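Local coordinates for clostripain-related protein (PDB 6N9J) that probably cleaves peptide bonds as a secreted cysteine protease of the C11 (clostripain) family, captured with an irreversible peptide inhibitor, at residues Ser10-Val15 / Tyr100-Tyr105; Asn46-Tyr51 / Pro198-Val203; Asn91-Ala96 / Asn144-Val149; Ala150-Phe155 / Arg175-Ile180. One frame throughout, in Å; residues are numbered along the deposited sequence.

Contact 1 of 4, residues Ser10-Val15 / Tyr100-Tyr105; sequences SRTVLV and YPADSY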
loop_
_atom_site.group_PDB
_atom_site.type_symbol
_atom_site.label_atom_id
_atom_site.label_comp_id
_atom_site.label_asym_id
_atom_site.label_seq_id
_atom_site.Cartn_x
_atom_site.Cartn_y
_atom_site.Cartn_z
ATOM N N SER A 10 14.845 -11.336 15.346
ATOM C CA SER A 10 15.533 -10.634 14.283
ATOM C C SER A 10 14.548 -9.631 13.679
ATOM O O SER A 10 14.915 -8.501 13.394
ATOM C CB SER A 10 16.071 -11.608 13.229
ATOM O OG SER A 10 15.010 -12.264 12.550
ATOM N N ARG A 11 13.287 -10.031 13.530
ATOM C CA ARG A 11 12.279 -9.130 12.982
ATOM C C ARG A 11 10.876 -9.361 13.538
ATOM O O ARG A 11 10.458 -10.490 13.762
ATOM C CB ARG A 11 12.239 -9.237 11.450
ATOM C CG ARG A 11 11.353 -8.190 10.777
ATOM C CD ARG A 11 11.465 -8.239 9.257
ATOM N NE ARG A 11 12.839 -8.060 8.807
ATOM C CZ ARG A 11 13.322 -8.550 7.671
ATOM N NH1 ARG A 11 12.540 -9.253 6.860
ATOM N NH2 ARG A 11 14.587 -8.344 7.354
ATOM N N THR A 12 10.166 -8.256 13.757
ATOM C CA THR A 12 8.747 -8.256 14.069
ATOM C C THR A 12 7.958 -7.585 12.940
ATOM O O THR A 12 8.175 -6.407 12.641
ATOM C CB THR A 12 8.453 -7.514 15.392
ATOM O OG1 THR A 12 9.039 -8.222 16.494
ATOM C CG2 THR A 12 6.954 -7.400 15.624
ATOM N N VAL A 13 7.051 -8.331 12.316
ATOM C CA VAL A 13 6.144 -7.752 11.330
ATOM C C VAL A 13 4.735 -7.753 11.878
ATOM O O VAL A 13 4.232 -8.794 12.306
ATOM C CB VAL A 13 6.161 -8.514 9.980
ATOM C CG1 VAL A 13 5.172 -7.869 8.982
ATOM C CG2 VAL A 13 7.563 -8.541 9.396
ATOM N N LEU A 14 4.111 -6.577 11.872
ATOM C CA LEU A 14 2.718 -6.436 12.240
ATOM C C LEU A 14 1.813 -6.386 11.003
ATOM O O LEU A 14 2.006 -5.543 10.121
ATOM C CB LEU A 14 2.520 -5.167 13.079
ATOM C CG LEU A 14 1.064 -4.761 13.356
ATOM C CD1 LEU A 14 0.370 -5.823 14.231
ATOM C CD2 LEU A 14 1.005 -3.397 14.027
ATOM N N VAL A 15 0.836 -7.286 10.925
ATOM C CA VAL A 15 -0.207 -7.154 9.908
ATOM C C VAL A 15 -1.420 -6.453 10.511
ATOM O O VAL A 15 -2.065 -6.983 11.433
ATOM C CB VAL A 15 -0.643 -8.503 9.336
ATOM C CG1 VAL A 15 -1.686 -8.281 8.218
ATOM C CG2 VAL A 15 0.548 -9.255 8.823
ATOM N N TYR A 100 7.190 -7.173 21.633
ATOM C CA TYR A 100 8.074 -7.911 20.740
ATOM C C TYR A 100 9.067 -7.005 20.020
ATOM O O TYR A 100 8.956 -6.771 18.816
ATOM C CB TYR A 100 7.235 -8.733 19.750
ATOM C CG TYR A 100 6.438 -9.787 20.483
ATOM C CD1 TYR A 100 7.011 -11.001 20.825
ATOM C CD2 TYR A 100 5.134 -9.541 20.888
ATOM C CE1 TYR A 100 6.300 -11.950 21.528
ATOM C CE2 TYR A 100 4.417 -10.479 21.595
ATOM C CZ TYR A 100 4.997 -11.682 21.903
ATOM O OH TYR A 100 4.272 -12.619 22.603
ATOM N N PRO A 101 10.057 -6.496 20.771
ATOM C CA PRO A 101 11.150 -5.742 20.151
ATOM C C PRO A 101 11.949 -6.651 19.221
ATOM O O PRO A 101 11.955 -7.875 19.409
ATOM C CB PRO A 101 12.010 -5.290 21.345
ATOM C CG PRO A 101 11.226 -5.630 22.574
ATOM C CD PRO A 101 10.299 -6.739 22.202
ATOM N N ALA A 102 12.624 -6.065 18.241
ATOM C CA ALA A 102 13.435 -6.849 17.324
ATOM C C ALA A 102 14.536 -5.989 16.715
ATOM O O ALA A 102 14.601 -4.781 16.956
ATOM C CB ALA A 102 12.560 -7.457 16.234
ATOM N N ASP A 103 15.402 -6.607 15.925
ATOM C CA ASP A 103 16.450 -5.855 15.255
ATOM C C ASP A 103 15.919 -5.089 14.036
ATOM O O ASP A 103 16.481 -4.065 13.653
ATOM C CB ASP A 103 17.585 -6.789 14.853
ATOM C CG ASP A 103 18.248 -7.423 16.048
ATOM O OD1 ASP A 103 18.482 -6.699 17.046
ATOM O OD2 ASP A 103 18.505 -8.645 16.002
ATOM N N SER A 104 14.842 -5.586 13.432
ATOM C CA SER A 104 14.227 -4.910 12.296
ATOM C C SER A 104 12.706 -5.035 12.356
ATOM O O SER A 104 12.174 -5.902 13.052
ATOM C CB SER A 104 14.758 -5.469 10.977
ATOM O OG SER A 104 14.428 -6.837 10.853
ATOM N N TYR A 105 12.013 -4.162 11.633
ATOM C CA TYR A 105 10.551 -4.091 11.698
ATOM C C TYR A 105 9.900 -3.931 10.323
ATOM O O TYR A 105 10.458 -3.286 9.423
ATOM C CB TYR A 105 10.117 -2.939 12.589
ATOM C CG TYR A 105 10.604 -3.048 14.015
ATOM C CD1 TYR A 105 9.869 -3.753 14.965
ATOM C CD2 TYR A 105 11.789 -2.441 14.417
ATOM C CE1 TYR A 105 10.304 -3.858 16.282
ATOM C CE2 TYR A 105 12.234 -2.531 15.734
ATOM C CZ TYR A 105 11.485 -3.242 16.662
ATOM O OH TYR A 105 11.912 -3.343 17.969
#
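R11 and T12 of strand 9-18 pair in parallel with S104 and Y105, at the start of strand 105-110. This is the start of a parallel pairing in the central sheet of the α/β fold shared by clan CD peptidases. In the backbone, T12 N donates to S104 O at 3.2 Å. S10 O is gripped twice by one residue. S104 N donates to S10 O at 2.9 Å, although the N-H is bent to 132°, and S104 OG donates to S10 O at 3.1 Å. The S104 hydroxyl can do this because chi1 (62°) places OG between its own N and carbonyl carbon. S104 OG also accepts from R11 NE at 2.9 Å, so it links the arginine to the backbone of S10. That bond is nearly straight and lies in the guanidinium plane. Together with the bonds of R11 NH1 to L200 O and A202 O, it holds that plane. On the T12 side of the pair, the A102 methyl sits against the T12 backbone, with A102 CB 3.5 Å from T12 N. Y105 OH accepts from A102 N at 2.8 Å, a bond within the connecting loop. T12 OG1 accepts from N47 ND2 of the adjacent strand. Toward the end of helix 86-99, T12 OG1 donates to Y100 O at 2.7 Å, approaching from above the carbonyl plane.

Contact 2 of 4, residues Asn46-Tyr51 / Pro198-Val203; sequences NNLLVY and PALFAV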
loop_
_atom_site.group_PDB
_atom_site.type_symbol
_atom_site.label_atom_id
_atom_site.label_comp_id
_atom_site.label_asym_id
_atom_site.label_seq_id
_atom_site.Cartn_x
_atom_site.Cartn_y
_atom_site.Cartn_z
ATOM N N ASN A 46 11.559 -14.719 14.643
ATOM C CA ASN A 46 10.651 -13.928 13.824
ATOM C C ASN A 46 9.262 -13.841 14.441
ATOM O O ASN A 46 8.661 -14.863 14.777
ATOM C CB ASN A 46 10.568 -14.521 12.417
ATOM C CG ASN A 46 11.926 -14.595 11.728
ATOM O OD1 ASN A 46 12.616 -13.589 11.588
ATOM N ND2 ASN A 46 12.316 -15.796 11.303
ATOM N N ASN A 47 8.757 -12.619 14.600
ATOM C CA ASN A 47 7.441 -12.411 15.191
ATOM C C ASN A 47 6.415 -11.874 14.188
ATOM O O ASN A 47 6.501 -10.734 13.746
ATOM C CB ASN A 47 7.537 -11.457 16.384
ATOM C CG ASN A 47 8.699 -11.786 17.308
ATOM O OD1 ASN A 47 8.686 -12.796 18.015
ATOM N ND2 ASN A 47 9.698 -10.923 17.321
ATOM N N LEU A 48 5.443 -12.709 13.836
ATOM C CA LEU A 48 4.324 -12.273 13.012
ATOM C C LEU A 48 3.128 -11.925 13.899
ATOM O O LEU A 48 2.496 -12.812 14.469
ATOM C CB LEU A 48 3.941 -13.353 11.996
ATOM C CG LEU A 48 2.802 -12.975 11.036
ATOM C CD1 LEU A 48 3.161 -11.744 10.199
ATOM C CD2 LEU A 48 2.485 -14.180 10.152
ATOM N N LEU A 49 2.841 -10.629 14.018
ATOM C CA LEU A 49 1.732 -10.131 14.818
ATOM C C LEU A 49 0.575 -9.723 13.903
ATOM O O LEU A 49 0.788 -9.255 12.796
ATOM C CB LEU A 49 2.174 -8.947 15.686
ATOM C CG LEU A 49 2.904 -9.268 17.016
ATOM C CD1 LEU A 49 3.974 -10.332 16.904
ATOM C CD2 LEU A 49 3.515 -8.010 17.617
ATOM N N VAL A 50 -0.653 -9.938 14.350
ATOM C CA VAL A 50 -1.813 -9.570 13.553
ATOM C C VAL A 50 -2.821 -8.846 14.433
ATOM O O VAL A 50 -3.299 -9.406 15.440
ATOM C CB VAL A 50 -2.494 -10.802 12.894
ATOM C CG1 VAL A 50 -3.618 -10.362 11.961
ATOM C CG2 VAL A 50 -1.494 -11.663 12.145
ATOM N N TYR A 51 -3.112 -7.599 14.070
ATOM C CA TYR A 51 -4.234 -6.867 14.649
ATOM C C TYR A 51 -5.433 -7.002 13.721
ATOM O O TYR A 51 -5.392 -6.563 12.572
ATOM C CB TYR A 51 -3.908 -5.390 14.868
ATOM C CG TYR A 51 -5.140 -4.587 15.236
ATOM C CD1 TYR A 51 -5.622 -4.581 16.539
ATOM C CD2 TYR A 51 -5.836 -3.851 14.271
ATOM C CE1 TYR A 51 -6.754 -3.865 16.882
ATOM C CE2 TYR A 51 -6.966 -3.127 14.605
ATOM C CZ TYR A 51 -7.421 -3.133 15.906
ATOM O OH TYR A 51 -8.553 -2.413 16.241
ATOM N N PRO A 198 6.521 -15.708 4.431
ATOM C CA PRO A 198 7.966 -15.940 4.548
ATOM C C PRO A 198 8.805 -14.804 3.940
ATOM O O PRO A 198 9.897 -14.523 4.434
ATOM C CB PRO A 198 8.180 -17.252 3.775
ATOM C CG PRO A 198 6.837 -17.917 3.756
ATOM C CD PRO A 198 5.851 -16.784 3.673
ATOM N N ALA A 199 8.295 -14.141 2.905
ATOM C CA ALA A 199 9.034 -13.033 2.291
ATOM C C ALA A 199 9.093 -11.818 3.225
ATOM O O ALA A 199 10.044 -11.040 3.175
ATOM C CB ALA A 199 8.410 -12.649 0.938
ATOM N N LEU A 200 8.089 -11.668 4.088
ATOM C CA LEU A 200 8.093 -10.598 5.094
ATOM C C LEU A 200 9.301 -10.713 6.045
ATOM O O LEU A 200 9.716 -9.722 6.660
ATOM C CB LEU A 200 6.807 -10.622 5.930
ATOM C CG LEU A 200 5.389 -10.489 5.369
ATOM C CD1 LEU A 200 4.387 -10.761 6.508
ATOM C CD2 LEU A 200 5.160 -9.111 4.779
ATOM N N PHE A 201 9.843 -11.927 6.166
ATOM C CA PHE A 201 10.935 -12.195 7.098
ATOM C C PHE A 201 12.218 -12.563 6.371
ATOM O O PHE A 201 13.173 -13.033 6.990
ATOM C CB PHE A 201 10.557 -13.322 8.079
ATOM C CG PHE A 201 9.334 -13.022 8.901
ATOM C CD1 PHE A 201 9.405 -12.170 9.989
ATOM C CD2 PHE A 201 8.107 -13.590 8.582
ATOM C CE1 PHE A 201 8.274 -11.895 10.750
ATOM C CE2 PHE A 201 6.966 -13.308 9.329
ATOM C CZ PHE A 201 7.051 -12.459 10.414
ATOM N N ALA A 202 12.229 -12.356 5.054
ATOM C CA ALA A 202 13.425 -12.588 4.261
ATOM C C ALA A 202 14.548 -11.740 4.807
ATOM O O ALA A 202 14.366 -10.562 5.087
ATOM C CB ALA A 202 13.183 -12.273 2.794
ATOM N N VAL A 203 15.703 -12.358 4.987
ATOM C CA VAL A 203 16.869 -11.652 5.487
ATOM C C VAL A 203 17.421 -10.691 4.426
ATOM O O VAL A 203 17.890 -9.601 4.751
ATOM C CB VAL A 203 17.941 -12.648 5.930
ATOM C CG1 VAL A 203 19.321 -12.266 5.384
ATOM C CG2 VAL A 203 17.950 -12.770 7.451
HETATM O O HOH W 1 13.884 -11.656 9.297
#
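F201 turns its ring edge to N47 and L48 of strand 46-53, where the chain leaves helix 193-200. The contact is helix-end to strand packing in the α/β fold, against one face of the central sheet. F201 CG is anti to the carbonyl carbon (chi1 -59°), which carries the ring toward the strand. At the far end F201 CZ meets L48 CB at 3.6 Å, with the leucine carbon at the ring edge and the two side chains at about a right angle. N47 O lies in the ring plane, 3.7 Å from F201 CE1. N46 is placed differently. Its side chain runs in the opposite direction to F201, with amide and ring planes 42° apart, and N46 CB comes to 3.6 Å from F201 CD1. The ring also packs on V13 of the next strand. L200 adds a second, lighter touch: the L200 and L48 side chains cross at about a right angle, and L200 CD1 meets L48 CD1 at 4.0 Å. L200 CB lies over one face of the F201 ring, toward the rim, while I210 of helix 206-221 also packs on L200. The contact is buried, and its leucine end is apolar. Its polar link is a water at the N46 end, which donates to F201 O at 2.8 Å and to N46 OD1 at 3.3 Å.

Contact 3 of 4, residues Asn91-Ala96 / Asn144-Val149; sequences NVFTTA and NEALSV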
loop_
_atom_site.group_PDB
_atom_site.type_symbol
_atom_site.label_atom_id
_atom_site.label_comp_id
_atom_site.label_asym_id
_atom_site.label_seq_id
_atom_site.Cartn_x
_atom_site.Cartn_y
_atom_site.Cartn_z
ATOM N N ASN A 91 -2.053 3.044 20.024
ATOM C CA ASN A 91 -2.094 2.076 21.121
ATOM C C ASN A 91 -1.743 0.669 20.633
ATOM O O ASN A 91 -0.975 -0.056 21.285
ATOM C CB ASN A 91 -3.469 2.082 21.794
ATOM C CG ASN A 91 -3.567 1.087 22.954
ATOM O OD1 ASN A 91 -4.130 -0.001 22.807
ATOM N ND2 ASN A 91 -3.026 1.460 24.113
ATOM N N VAL A 92 -2.292 0.287 19.480
ATOM C CA VAL A 92 -1.962 -1.005 18.892
ATOM C C VAL A 92 -0.465 -1.107 18.640
ATOM O O VAL A 92 0.156 -2.105 19.003
ATOM C CB VAL A 92 -2.711 -1.242 17.570
ATOM C CG1 VAL A 92 -2.220 -2.525 16.903
ATOM C CG2 VAL A 92 -4.208 -1.289 17.810
ATOM N N PHE A 93 0.103 -0.076 18.011
ATOM C CA PHE A 93 1.538 -0.018 17.716
ATOM C C PHE A 93 2.395 -0.147 18.965
ATOM O O PHE A 93 3.315 -0.944 19.016
ATOM C CB PHE A 93 1.910 1.303 17.036
ATOM C CG PHE A 93 1.502 1.400 15.587
ATOM C CD1 PHE A 93 1.103 0.282 14.880
ATOM C CD2 PHE A 93 1.546 2.623 14.928
ATOM C CE1 PHE A 93 0.736 0.380 13.548
ATOM C CE2 PHE A 93 1.171 2.728 13.592
ATOM C CZ PHE A 93 0.773 1.597 12.904
ATOM N N THR A 94 2.103 0.693 19.951
ATOM C CA THR A 94 2.881 0.773 21.172
ATOM C C THR A 94 2.934 -0.583 21.862
ATOM O O THR A 94 3.993 -1.030 22.285
ATOM C CB THR A 94 2.298 1.827 22.122
ATOM O OG1 THR A 94 2.424 3.121 21.517
ATOM C CG2 THR A 94 3.035 1.829 23.448
ATOM N N THR A 95 1.786 -1.242 21.939
ATOM C CA THR A 95 1.684 -2.567 22.540
ATOM C C THR A 95 2.450 -3.617 21.745
ATOM O O THR A 95 3.198 -4.417 22.309
ATOM C CB THR A 95 0.208 -3.013 22.650
ATOM O OG1 THR A 95 -0.528 -2.059 23.418
ATOM C CG2 THR A 95 0.105 -4.369 23.308
ATOM N N ALA A 96 2.242 -3.617 20.431
ATOM C CA ALA A 96 2.824 -4.626 19.561
ATOM C C ALA A 96 4.353 -4.648 19.621
ATOM O O ALA A 96 4.961 -5.710 19.751
ATOM C CB ALA A 96 2.368 -4.400 18.128
ATOM N N ASN A 144 0.760 9.373 9.294
ATOM C CA ASN A 144 2.151 9.734 9.565
ATOM C C ASN A 144 2.369 10.066 11.034
ATOM O O ASN A 144 3.457 9.882 11.571
ATOM C CB ASN A 144 2.581 10.922 8.693
ATOM C CG ASN A 144 4.084 11.074 8.620
ATOM O OD1 ASN A 144 4.819 10.089 8.670
ATOM N ND2 ASN A 144 4.549 12.312 8.499
ATOM N N GLU A 145 1.327 10.563 11.684
ATOM C CA GLU A 145 1.394 10.859 13.108
ATOM C C GLU A 145 1.347 9.575 13.934
ATOM O O GLU A 145 2.059 9.445 14.934
ATOM C CB GLU A 145 0.258 11.805 13.521
ATOM C CG GLU A 145 0.098 11.993 15.035
ATOM C CD GLU A 145 1.367 12.500 15.714
ATOM O OE1 GLU A 145 2.157 13.206 15.048
ATOM O OE2 GLU A 145 1.583 12.189 16.913
ATOM N N ALA A 146 0.516 8.623 13.524
ATOM C CA ALA A 146 0.438 7.359 14.260
ATOM C C ALA A 146 1.770 6.637 14.129
ATOM O O ALA A 146 2.335 6.181 15.114
ATOM C CB ALA A 146 -0.702 6.496 13.755
ATOM N N LEU A 147 2.293 6.590 12.909
ATOM C CA LEU A 147 3.584 5.974 12.642
ATOM C C LEU A 147 4.734 6.587 13.462
ATOM O O LEU A 147 5.805 5.990 13.571
ATOM C CB LEU A 147 3.900 6.069 11.150
ATOM C CG LEU A 147 3.150 5.098 10.244
ATOM C CD1 LEU A 147 3.415 5.472 8.793
ATOM C CD2 LEU A 147 3.591 3.682 10.495
ATOM N N SER A 148 4.504 7.761 14.051
ATOM C CA SER A 148 5.560 8.475 14.762
ATOM C C SER A 148 5.929 7.810 16.090
ATOM O O SER A 148 7.023 8.024 16.598
ATOM C CB SER A 148 5.158 9.934 15.017
ATOM O OG SER A 148 4.322 10.053 16.160
ATOM N N VAL A 149 5.012 7.029 16.657
ATOM C CA VAL A 149 5.261 6.319 17.909
ATOM C C VAL A 149 5.768 4.911 17.629
ATOM O O VAL A 149 6.101 4.168 18.545
ATOM C CB VAL A 149 3.995 6.209 18.794
ATOM C CG1 VAL A 149 3.350 7.576 19.001
ATOM C CG2 VAL A 149 3.008 5.226 18.189
#
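F93 pushes its ring edge from helix 86-99 against the end of helix 140-146, and this is the tight, buried part of the contact. A146 O lies near the ring plane, 3.6 Å from F93 CD2. F93 CE2 touches the A146 methyl, with A146 CB at 4.2 Å. L147 starts out pointing away from the other helix. Its chi2 (171°) carries CD1 on away from F93, and the other branch, L147 CD2, comes to 4.0 Å from F93 CE2. On the sheet side, L14 packs on F93 and F153 packs on L147, so the two side chains are part of a larger core. The other side is looser and lies at the surface. There T94 and V149 cross at about a right angle, and T94 OG1 is 4.0 Å from V149 CG2. The T94 hydroxyl is bonded to K90 O in its own helix, so it meets V149 by packing. V149 CG2 also reaches back to F93 CB at 4.2 Å. It lies at the edge of the F93 ring, near its plane, and so joins the two parts. Near the outside, E145 forms a salt bridge with K90. Two neighbouring helices packed side by side on one face of a central sheet are what the layered α/β fold of clan CD peptidases provides.

Contact 4 of 4, residues Ala150-Phe155 / Arg175-Ile180; sequences APHFDF and RADYFI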
loop_
_atom_site.group_PDB
_atom_site.type_symbol
_atom_site.label_atom_id
_atom_site.label_comp_id
_atom_site.label_asym_id
_atom_site.label_seq_id
_atom_site.Cartn_x
_atom_site.Cartn_y
_atom_site.Cartn_z
ATOM N N ALA A 150 5.798 4.552 16.351
ATOM C CA ALA A 150 6.242 3.237 15.921
ATOM C C ALA A 150 7.746 3.248 15.665
ATOM O O ALA A 150 8.343 4.311 15.501
ATOM C CB ALA A 150 5.485 2.813 14.659
ATOM N N PRO A 151 8.366 2.063 15.618
ATOM C CA PRO A 151 9.761 2.013 15.172
ATOM C C PRO A 151 9.895 2.357 13.688
ATOM O O PRO A 151 8.894 2.379 12.955
ATOM C CB PRO A 151 10.154 0.559 15.430
ATOM C CG PRO A 151 8.844 -0.186 15.370
ATOM C CD PRO A 151 7.865 0.735 16.006
ATOM N N HIS A 152 11.119 2.626 13.248
ATOM C CA HIS A 152 11.365 2.852 11.836
ATOM C C HIS A 152 11.301 1.506 11.124
ATOM O O HIS A 152 11.900 0.534 11.583
ATOM C CB HIS A 152 12.721 3.526 11.615
ATOM C CG HIS A 152 13.049 3.753 10.171
ATOM N ND1 HIS A 152 12.442 4.733 9.417
ATOM C CD2 HIS A 152 13.902 3.109 9.340
ATOM C CE1 HIS A 152 12.910 4.690 8.181
ATOM N NE2 HIS A 152 13.797 3.711 8.109
ATOM N N PHE A 153 10.575 1.444 10.008
ATOM C CA PHE A 153 10.374 0.169 9.322
ATOM C C PHE A 153 11.338 -0.080 8.168
ATOM O O PHE A 153 11.672 0.835 7.403
ATOM C CB PHE A 153 8.945 0.067 8.808
ATOM C CG PHE A 153 7.909 0.025 9.901
ATOM C CD1 PHE A 153 7.711 -1.131 10.634
ATOM C CD2 PHE A 153 7.118 1.141 10.174
ATOM C CE1 PHE A 153 6.753 -1.174 11.640
ATOM C CE2 PHE A 153 6.157 1.105 11.169
ATOM C CZ PHE A 153 5.979 -0.059 11.912
ATOM N N ASP A 154 11.781 -1.330 8.046
ATOM C CA ASP A 154 12.469 -1.765 6.845
ATOM C C ASP A 154 11.532 -1.643 5.640
ATOM O O ASP A 154 11.975 -1.313 4.530
ATOM C CB ASP A 154 12.974 -3.203 6.990
ATOM C CG ASP A 154 14.134 -3.323 7.979
ATOM O OD1 ASP A 154 14.295 -2.419 8.831
ATOM O OD2 ASP A 154 14.886 -4.322 7.904
ATOM N N PHE A 155 10.243 -1.910 5.850
ATOM C CA PHE A 155 9.273 -1.813 4.760
ATOM C C PHE A 155 7.849 -1.589 5.248
ATOM O O PHE A 155 7.475 -1.990 6.358
ATOM C CB PHE A 155 9.305 -3.076 3.882
ATOM C CG PHE A 155 8.856 -4.317 4.594
ATOM C CD1 PHE A 155 7.511 -4.622 4.702
ATOM C CD2 PHE A 155 9.784 -5.180 5.160
ATOM C CE1 PHE A 155 7.092 -5.754 5.382
ATOM C CE2 PHE A 155 9.371 -6.327 5.833
ATOM C CZ PHE A 155 8.025 -6.611 5.941
ATOM N N ARG A 175 9.327 7.255 7.490
ATOM C CA ARG A 175 8.771 6.187 8.321
ATOM C C ARG A 175 9.258 4.796 7.923
ATOM O O ARG A 175 9.190 3.865 8.726
ATOM C CB ARG A 175 7.241 6.213 8.266
ATOM C CG ARG A 175 6.646 7.492 8.784
ATOM C CD ARG A 175 7.126 7.754 10.198
ATOM N NE ARG A 175 6.515 8.960 10.730
ATOM C CZ ARG A 175 7.076 9.744 11.642
ATOM N NH1 ARG A 175 6.431 10.825 12.063
ATOM N NH2 ARG A 175 8.276 9.448 12.132
ATOM N N ALA A 176 9.711 4.648 6.680
ATOM C CA ALA A 176 10.171 3.351 6.195
ATOM C C ALA A 176 11.238 3.487 5.112
ATOM O O ALA A 176 11.324 4.525 4.451
ATOM C CB ALA A 176 9.007 2.547 5.665
ATOM N N ASP A 177 12.036 2.432 4.930
ATOM C CA ASP A 177 13.023 2.403 3.858
ATOM C C ASP A 177 12.414 2.034 2.502
ATOM O O ASP A 177 12.940 2.406 1.465
ATOM C CB ASP A 177 14.149 1.426 4.194
ATOM C CG ASP A 177 14.885 1.804 5.461
ATOM O OD1 ASP A 177 15.137 3.008 5.670
ATOM O OD2 ASP A 177 15.190 0.898 6.261
ATOM N N TYR A 178 11.328 1.272 2.506
ATOM C CA TYR A 178 10.722 0.812 1.255
ATOM C C TYR A 178 9.210 0.767 1.362
ATOM O O TYR A 178 8.663 0.457 2.421
ATOM C CB TYR A 178 11.253 -0.576 0.869
ATOM C CG TYR A 178 12.755 -0.618 0.684
ATOM C CD1 TYR A 178 13.319 -0.349 -0.554
ATOM C CD2 TYR A 178 13.608 -0.913 1.751
ATOM C CE1 TYR A 178 14.695 -0.369 -0.736
ATOM C CE2 TYR A 178 14.991 -0.936 1.582
ATOM C CZ TYR A 178 15.527 -0.651 0.327
ATOM O OH TYR A 178 16.891 -0.669 0.115
ATOM N N PHE A 179 8.546 1.063 0.249
ATOM C CA PHE A 179 7.093 1.033 0.168
ATOM C C PHE A 179 6.662 0.068 -0.926
ATOM O O PHE A 179 7.082 0.202 -2.068
ATOM C CB PHE A 179 6.525 2.432 -0.118
ATOM C CG PHE A 179 6.627 3.378 1.039
ATOM C CD1 PHE A 179 7.788 4.109 1.255
ATOM C CD2 PHE A 179 5.561 3.538 1.915
ATOM C CE1 PHE A 179 7.890 4.980 2.323
ATOM C CE2 PHE A 179 5.653 4.405 2.989
ATOM C CZ PHE A 179 6.821 5.125 3.195
ATOM N N ILE A 180 5.810 -0.890 -0.580
ATOM C CA ILE A 180 5.314 -1.848 -1.555
ATOM C C ILE A 180 3.816 -1.640 -1.736
ATOM O O ILE A 180 3.049 -1.676 -0.768
ATOM C CB ILE A 180 5.604 -3.324 -1.138
ATOM C CG1 ILE A 180 7.078 -3.523 -0.774
ATOM C CG2 ILE A 180 5.226 -4.290 -2.240
ATOM C CD1 ILE A 180 7.338 -3.467 0.733
HETATM O O HOH W 2 7.881 4.525 11.572
#
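H152 NE2 donates to D177 OD1 at 2.9 Å, in a nearly straight bond (175°). The oxygen lies in the imidazole plane, but the ring meets the carboxylate from above its plane, with ring and carboxylate 63° apart. H152 can reach it because CG is anti to the backbone N (chi1 178°), which sends the ring across toward the other segment. H152 ND1 has a weak bond to N174 O. Behind this pair the two backbones run alongside each other. F153 N donates to R175 O at 3.1 Å, and D177 N returns a bond to F153 O at 3.0 Å. These two bonds enclose A176, which forms a single bridge with F153. A176 CA lies 3.2 Å from F153 O in a CA-H...O contact. A water lies within bonding distance of P151 O and R175 O, though it cannot donate to all the acceptors around it. The carboxylates of D154 and D177 are near each other, with D154 OD1 and D177 OD2 4.3 Å apart. D154 O sits in the plane of the Y178 ring, at its edge, 3.2 Å from Y178 CD2. The apolar end lies further along, where F155 CB meets I180 CD1 at 3.7 Å. The contact leads into the parallel pairing of strands 155-159 and 178-181. Strand 239-244 lies on the far side of 178-181. On the other side of 155-159, Y105 of strand 105-110 bonds D154 through the backbone, and helix 206-221 packs on F155, Y178 and I180.

How the contacts relate
From the N terminus, strand 9-18 enters contact 1, strand 46-53 enters contact 2 and helix 86-99 enters contact 3. Contact 1 closes first, at 100-105, so its loop crosses those of contacts 2 and 3. Contact 3 closes at 144-149. Contact 4 opens directly after it and closes at 175-180. Contact 2 closes last, at 198-203, and its loop encloses contacts 3 and 4. Contacts 1 and 4 lie at the start of parallel strand pairs of one sheet and are joined by Y105 O to D154 N. Contact 2 packs a helix end against that sheet. Contact 3 joins two helices and meets contact 4 through N144 and R175.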